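Side-chain contacts in RegF protein (Neisseria gonorrhoeae, PDB 4HOJ), which binds glutathione and calcium ions and is a glutathione S-transferase homologue, also called stringent starvation protein A: residues L6-T11 with R17-L22; L159-D164 with R183-E188. One frame throughout, in Å; residues are numbered along the deposited sequence.

Overall arrangement
Contact 1 comes first along the chain and is complete before contact 2 begins. It joins strand 5-8 to helix 13-25 in the N-terminal, thioredoxin-like domain. Contact 2 brings together the C-terminal ends of helices 151-161 and 175-185. The two centres lie about 15 Å apart, and the contacts touch where the thioredoxin-like domain meets the helical C-terminal domain. There Arg162 NH2 probably gives a hydrogen bond to Thr11 O, and Phe20 packs on Ile184. These links tie the loop that carries Cys12, and the helix after it, to the helical domain. Both contacts are buried. Glutathione lies near contact 1. Asp164 of contact 2 binds one calcium, and a second lies near Phe185.

Contact 1: L6-T11 with R17-L22; sequences LYSGIT and RCRFVL
Arg19 reaches from helix 13-25 to Ser8 and Gly9 and grips them with two hydrogen bonds. Arg19 NE donates to Ser8 OG at 2.9 Å, with an N-H...O angle of 152°. The hydroxyl lies at the edge of the guanidinium, nearly in its plane. Arg19 NH1 donates to Gly9 O at 3.1 Å, and here the carbonyl oxygen is tilted somewhat out of the guanidinium plane. One side chain thus holds two successive residues of segment 6-11. The arginine chain bends at chi3 (-94°), which turns the guanidinium toward Ser8 and Gly9. The first torsion of Ser8 sets OG beside its own carbonyl carbon, on the side where Arg19 NE arrives.

Beside this polar grip lies an apolar patch. Leu6 spreads its two methyls over the helix. Leu6 CD1 rests 3.8 Å from Cys18 CB, while Leu6 CD2 lies 3.6 Å from Arg19 CG, where the two side chains cross at about a right angle. Leu6 CD2 also lies 4.0 Å from Leu22 CD1, one helical turn on from Cys18.

Further out, Arg19 NH2 bonds to Ala193 O and forms a salt bridge with Glu198, which fixes the far side of the guanidinium. Gly9 N bonds to Ser15 OG, and Cys18 packs near Ser65 of the glutathione site. Strand 5-8, helix 13-25 and strand 30-33 form the beta-alpha-beta unit of the thioredoxin-like fold. The loop from strand to helix carries Cys12, the residue that binds glutathione covalently.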
loop_
_atom_site.group_PDB
_atom_site.type_symbol
_atom_site.label_atom_id
_atom_site.label_comp_id
_atom_site.label_asym_id
_atom_site.label_seq_id
_atom_site.Cartn_x
_atom_site.Cartn_y
_atom_site.Cartn_z
ATOM N N LEU A 6 -20.166 -4.541 4.360
ATOM C CA LEU A 6 -19.463 -3.622 3.510
ATOM C C LEU A 6 -20.272 -2.367 3.330
ATOM O O LEU A 6 -21.410 -2.432 2.819
ATOM C CB LEU A 6 -19.203 -4.228 2.119
ATOM C CG LEU A 6 -18.377 -3.362 1.180
ATOM C CD1 LEU A 6 -16.926 -3.399 1.624
ATOM C CD2 LEU A 6 -18.510 -3.867 -0.269
ATOM N N TYR A 7 -19.683 -1.231 3.671
ATOM C CA TYR A 7 -20.259 0.063 3.350
ATOM C C TYR A 7 -19.746 0.463 2.001
ATOM O O TYR A 7 -18.539 0.513 1.776
ATOM C CB TYR A 7 -19.835 1.066 4.425
ATOM C CG TYR A 7 -20.473 0.806 5.770
ATOM C CD1 TYR A 7 -19.938 -0.091 6.679
ATOM C CD2 TYR A 7 -21.630 1.453 6.117
ATOM C CE1 TYR A 7 -20.501 -0.340 7.891
ATOM C CE2 TYR A 7 -22.203 1.238 7.350
ATOM C CZ TYR A 7 -21.642 0.325 8.223
ATOM O OH TYR A 7 -22.251 0.117 9.452
ATOM N N SER A 8 -20.688 0.686 1.068
ATOM C CA SER A 8 -20.330 0.745 -0.360
ATOM C C SER A 8 -21.054 1.892 -1.046
ATOM O O SER A 8 -22.206 2.143 -0.732
ATOM C CB SER A 8 -20.800 -0.584 -0.984
ATOM O OG SER A 8 -20.756 -0.485 -2.408
ATOM N N GLY A 9 -20.382 2.573 -1.953
ATOM C CA GLY A 9 -21.063 3.530 -2.824
ATOM C C GLY A 9 -21.505 2.860 -4.114
ATOM O O GLY A 9 -20.740 2.098 -4.715
ATOM N N ILE A 10 -22.697 3.152 -4.576
ATOM C CA ILE A 10 -23.248 2.387 -5.704
ATOM C C ILE A 10 -22.535 2.651 -7.018
ATOM O O ILE A 10 -22.621 1.856 -7.948
ATOM C CB ILE A 10 -24.729 2.606 -5.854
ATOM C CG1 ILE A 10 -25.096 4.062 -6.163
ATOM C CG2 ILE A 10 -25.455 2.154 -4.546
ATOM C CD1 ILE A 10 -26.585 4.243 -6.478
ATOM N N THR A 11 -21.821 3.766 -7.106
ATOM C CA THR A 11 -21.014 4.006 -8.331
ATOM C C THR A 11 -19.538 4.046 -8.025
ATOM O O THR A 11 -18.760 4.437 -8.890
ATOM C CB THR A 11 -21.429 5.266 -9.140
ATOM O OG1 THR A 11 -21.260 6.417 -8.311
ATOM C CG2 THR A 11 -22.892 5.161 -9.599
ATOM N N ARG A 17 -14.530 -3.010 -6.199
ATOM C CA ARG A 17 -13.489 -4.037 -6.038
ATOM C C ARG A 17 -13.891 -4.976 -4.920
ATOM O O ARG A 17 -13.759 -6.210 -5.047
ATOM C CB ARG A 17 -12.119 -3.436 -5.624
ATOM C CG ARG A 17 -11.482 -2.514 -6.587
ATOM C CD ARG A 17 -10.225 -1.928 -5.928
ATOM N NE ARG A 17 -9.330 -1.301 -6.906
ATOM C CZ ARG A 17 -8.287 -0.555 -6.528
ATOM N NH1 ARG A 17 -8.117 -0.177 -5.244
ATOM N NH2 ARG A 17 -7.481 -0.138 -7.485
ATOM N N CYS A 18 -14.356 -4.410 -3.796
ATOM C CA CYS A 18 -14.678 -5.238 -2.622
ATOM C C CYS A 18 -15.924 -6.078 -2.868
ATOM O O CYS A 18 -15.964 -7.255 -2.496
ATOM C CB CYS A 18 -14.872 -4.346 -1.402
ATOM S SG CYS A 18 -13.421 -3.347 -0.992
ATOM N N ARG A 19 -16.935 -5.546 -3.552
ATOM C CA ARG A 19 -18.106 -6.323 -3.937
ATOM C C ARG A 19 -17.700 -7.489 -4.816
ATOM O O ARG A 19 -18.185 -8.609 -4.621
ATOM C CB ARG A 19 -19.168 -5.399 -4.589
ATOM C CG ARG A 19 -19.856 -4.495 -3.558
ATOM C CD ARG A 19 -20.915 -3.638 -4.252
ATOM N NE ARG A 19 -20.436 -2.318 -4.664
ATOM C CZ ARG A 19 -20.262 -1.901 -5.927
ATOM N NH1 ARG A 19 -20.043 -0.587 -6.173
ATOM N NH2 ARG A 19 -20.362 -2.732 -6.933
ATOM N N PHE A 20 -16.776 -7.240 -5.746
ATOM C CA PHE A 20 -16.313 -8.309 -6.625
ATOM C C PHE A 20 -15.666 -9.449 -5.799
ATOM O O PHE A 20 -15.999 -10.626 -5.972
ATOM C CB PHE A 20 -15.381 -7.663 -7.638
ATOM C CG PHE A 20 -14.945 -8.557 -8.784
ATOM C CD1 PHE A 20 -15.464 -9.821 -9.018
ATOM C CD2 PHE A 20 -13.960 -8.052 -9.648
ATOM C CE1 PHE A 20 -15.009 -10.576 -10.130
ATOM C CE2 PHE A 20 -13.505 -8.769 -10.737
ATOM C CZ PHE A 20 -14.015 -10.060 -10.980
ATOM N N VAL A 21 -14.761 -9.104 -4.867
ATOM C CA VAL A 21 -14.161 -10.126 -4.028
ATOM C C VAL A 21 -15.204 -10.871 -3.234
ATOM O O VAL A 21 -15.136 -12.100 -3.139
ATOM C CB VAL A 21 -13.063 -9.549 -3.073
ATOM C CG1 VAL A 21 -12.557 -10.651 -2.108
ATOM C CG2 VAL A 21 -11.893 -9.006 -3.845
ATOM N N LEU A 22 -16.156 -10.167 -2.634
ATOM C CA LEU A 22 -17.141 -10.826 -1.784
ATOM C C LEU A 22 -17.945 -11.836 -2.553
ATOM O O LEU A 22 -18.163 -12.948 -2.071
ATOM C CB LEU A 22 -18.013 -9.785 -1.067
ATOM C CG LEU A 22 -17.267 -9.045 0.046
ATOM C CD1 LEU A 22 -18.019 -7.760 0.380
ATOM C CD2 LEU A 22 -17.125 -9.929 1.265
#

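Contact 2: L159-D164 with R183-E188; sequences LLWRLD and RIFQRE. With CA (calcium ion), chain B.
Phe185 and Trp161 meet through different first torsions. Phe185 has CG anti to its carbonyl carbon, chi1 -56°, and its ring extends toward helix 159-161. Trp161 has CG anti to its backbone N, chi1 -178°, which brings the benzo edge of the indole over the phenyl ring. The result is an edge-to-face (T-shaped) stack, with ring centroids of Trp161 and Phe185 5.0 Å apart and planes at 88°. Trp161 CE3 sits over the centre of one Phe185 face, and its nearest ring atom is Phe185 CG at 3.7 Å.

The far end of the phenyl ring touches the helix backbone. Phe185 CZ lies 3.4 Å from Trp161 N and 3.8 Å from Leu160 CB. The backbone carbon of Leu160 meets the ring at its edge.

Phe190 meets both rings from outside the pair, and Trp161 NE1 bonds to Glu198 O, which anchors the indole. Just after helix 151-161, Asp164 binds calcium through its backbone O at 2.3 Å and its carboxylate OD1 at 2.2 Å. Two waters and Asp167 also bind this ion. A second calcium, at the site of Leu178 and Glu182, lies about 4 Å from the side chain of Phe185. The aromatic pair joins the ends of two helices in the all-helical C-terminal domain of the GST fold.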
loop_
_atom_site.group_PDB
_atom_site.type_symbol
_atom_site.label_atom_id
_atom_site.label_comp_id
_atom_site.label_asym_id
_atom_site.label_seq_id
_atom_site.Cartn_x
_atom_site.Cartn_y
_atom_site.Cartn_z
ATOM N N LEU A 159 -12.039 -0.187 -13.025
ATOM C CA LEU A 159 -11.590 0.829 -13.982
ATOM C C LEU A 159 -11.874 0.420 -15.406
ATOM O O LEU A 159 -12.432 1.195 -16.164
ATOM C CB LEU A 159 -10.117 1.128 -13.774
ATOM C CG LEU A 159 -9.446 1.982 -14.871
ATOM C CD1 LEU A 159 -10.200 3.302 -15.020
ATOM C CD2 LEU A 159 -7.999 2.228 -14.489
ATOM N N LEU A 160 -11.568 -0.803 -15.749
ATOM C CA LEU A 160 -11.869 -1.248 -17.122
ATOM C C LEU A 160 -13.364 -1.244 -17.421
ATOM O O LEU A 160 -13.755 -0.911 -18.536
ATOM C CB LEU A 160 -11.276 -2.668 -17.354
ATOM C CG LEU A 160 -9.768 -2.750 -17.097
ATOM C CD1 LEU A 160 -9.250 -4.173 -17.391
ATOM C CD2 LEU A 160 -9.077 -1.753 -17.961
ATOM N N TRP A 161 -14.202 -1.545 -16.411
ATOM C CA TRP A 161 -15.646 -1.476 -16.625
ATOM C C TRP A 161 -16.067 -0.056 -16.990
ATOM O O TRP A 161 -17.028 0.098 -17.751
ATOM C CB TRP A 161 -16.313 -1.905 -15.316
ATOM C CG TRP A 161 -17.802 -1.923 -15.440
ATOM C CD1 TRP A 161 -18.647 -1.024 -14.868
ATOM C CD2 TRP A 161 -18.620 -2.831 -16.200
ATOM N NE1 TRP A 161 -19.955 -1.292 -15.246
ATOM C CE2 TRP A 161 -19.957 -2.418 -16.025
ATOM C CE3 TRP A 161 -18.346 -3.940 -17.011
ATOM C CZ2 TRP A 161 -21.029 -3.072 -16.646
ATOM C CZ3 TRP A 161 -19.416 -4.609 -17.599
ATOM C CH2 TRP A 161 -20.731 -4.165 -17.407
ATOM N N ARG A 162 -15.363 0.949 -16.466
ATOM C CA ARG A 162 -15.713 2.354 -16.561
ATOM C C ARG A 162 -15.039 3.073 -17.702
ATOM O O ARG A 162 -15.199 4.315 -17.772
ATOM C CB ARG A 162 -15.386 3.076 -15.218
ATOM C CG ARG A 162 -16.387 2.724 -14.107
ATOM C CD ARG A 162 -15.803 3.118 -12.718
ATOM N NE ARG A 162 -16.797 2.996 -11.678
ATOM C CZ ARG A 162 -17.240 1.857 -11.137
ATOM N NH1 ARG A 162 -16.698 0.689 -11.553
ATOM N NH2 ARG A 162 -18.125 1.855 -10.150
ATOM N N LEU A 163 -14.384 2.384 -18.648
ATOM C CA LEU A 163 -13.704 3.175 -19.690
ATOM C C LEU A 163 -14.669 4.009 -20.509
ATOM O O LEU A 163 -14.375 5.203 -20.782
ATOM C CB LEU A 163 -12.860 2.335 -20.620
ATOM C CG LEU A 163 -11.757 1.545 -19.911
ATOM C CD1 LEU A 163 -11.002 0.685 -20.904
ATOM C CD2 LEU A 163 -10.828 2.471 -19.158
ATOM N N ASP A 164 -15.846 3.481 -20.879
ATOM C CA ASP A 164 -16.828 4.302 -21.591
ATOM C C ASP A 164 -17.346 5.436 -20.690
ATOM O O ASP A 164 -17.445 6.628 -21.143
ATOM C CB ASP A 164 -17.970 3.400 -22.098
ATOM C CG ASP A 164 -18.988 4.139 -22.967
ATOM O OD1 ASP A 164 -18.848 5.344 -23.305
ATOM O OD2 ASP A 164 -19.980 3.478 -23.366
ATOM N N ARG A 183 -13.253 -10.915 -20.770
ATOM C CA ARG A 183 -13.197 -12.159 -20.008
ATOM C C ARG A 183 -13.486 -11.929 -18.529
ATOM O O ARG A 183 -14.228 -12.717 -17.952
ATOM C CB ARG A 183 -11.860 -12.857 -20.200
ATOM C CG ARG A 183 -11.840 -13.681 -21.486
ATOM C CD ARG A 183 -10.693 -14.683 -21.494
ATOM N NE ARG A 183 -9.465 -14.058 -21.006
ATOM C CZ ARG A 183 -8.627 -13.381 -21.776
ATOM N NH1 ARG A 183 -8.862 -13.254 -23.081
ATOM N NH2 ARG A 183 -7.545 -12.848 -21.260
ATOM N N ILE A 184 -12.921 -10.874 -17.927
ATOM C CA ILE A 184 -13.213 -10.589 -16.544
ATOM C C ILE A 184 -14.707 -10.318 -16.363
ATOM O O ILE A 184 -15.337 -10.811 -15.403
ATOM C CB ILE A 184 -12.424 -9.361 -16.086
ATOM C CG1 ILE A 184 -10.931 -9.643 -16.234
ATOM C CG2 ILE A 184 -12.781 -9.007 -14.614
ATOM C CD1 ILE A 184 -10.437 -10.915 -15.474
ATOM N N PHE A 185 -15.294 -9.558 -17.290
ATOM C CA PHE A 185 -16.672 -9.108 -17.091
ATOM C C PHE A 185 -17.670 -10.251 -17.301
ATOM O O PHE A 185 -18.822 -10.123 -16.838
ATOM C CB PHE A 185 -17.058 -8.008 -18.063
ATOM C CG PHE A 185 -16.154 -6.787 -18.032
ATOM C CD1 PHE A 185 -15.464 -6.378 -16.865
ATOM C CD2 PHE A 185 -16.044 -6.020 -19.198
ATOM C CE1 PHE A 185 -14.673 -5.201 -16.927
ATOM C CE2 PHE A 185 -15.255 -4.890 -19.237
ATOM C CZ PHE A 185 -14.564 -4.493 -18.077
ATOM N N GLN A 186 -17.230 -11.346 -17.928
ATOM C CA GLN A 186 -18.089 -12.505 -18.065
ATOM C C GLN A 186 -18.115 -13.356 -16.810
ATOM O O GLN A 186 -18.873 -14.310 -16.730
ATOM C CB GLN A 186 -17.648 -13.317 -19.274
ATOM C CG GLN A 186 -17.973 -12.539 -20.547
ATOM C CD GLN A 186 -17.340 -13.081 -21.822
ATOM O OE1 GLN A 186 -16.533 -14.028 -21.804
ATOM N NE2 GLN A 186 -17.709 -12.468 -22.955
ATOM N N ARG A 187 -17.272 -13.058 -15.823
ATOM C CA ARG A 187 -17.260 -13.918 -14.647
ATOM C C ARG A 187 -18.574 -13.721 -13.862
ATOM O O ARG A 187 -19.035 -12.599 -13.641
ATOM C CB ARG A 187 -16.086 -13.602 -13.727
ATOM C CG ARG A 187 -14.716 -13.877 -14.351
ATOM C CD ARG A 187 -13.560 -13.580 -13.385
ATOM N NE ARG A 187 -13.575 -14.439 -12.181
ATOM C CZ ARG A 187 -12.942 -15.598 -12.122
ATOM N NH1 ARG A 187 -12.302 -16.058 -13.179
ATOM N NH2 ARG A 187 -13.006 -16.309 -11.016
ATOM N N GLU A 188 -19.165 -14.821 -13.431
ATOM C CA GLU A 188 -20.411 -14.797 -12.704
ATOM C C GLU A 188 -20.372 -13.804 -11.541
ATOM O O GLU A 188 -21.305 -13.046 -11.335
ATOM C CB GLU A 188 -20.698 -16.221 -12.182
ATOM C CG GLU A 188 -21.974 -16.359 -11.440
ATOM C CD GLU A 188 -22.253 -17.804 -11.050
ATOM O OE1 GLU A 188 -21.550 -18.328 -10.163
ATOM O OE2 GLU A 188 -23.153 -18.424 -11.640
HETATM CA CA CA B . -18.523 7.514 -22.995
HETATM O O HOH W 1 -19.802 8.730 -21.095
HETATM O O HOH W 2 -16.656 7.275 -24.457
#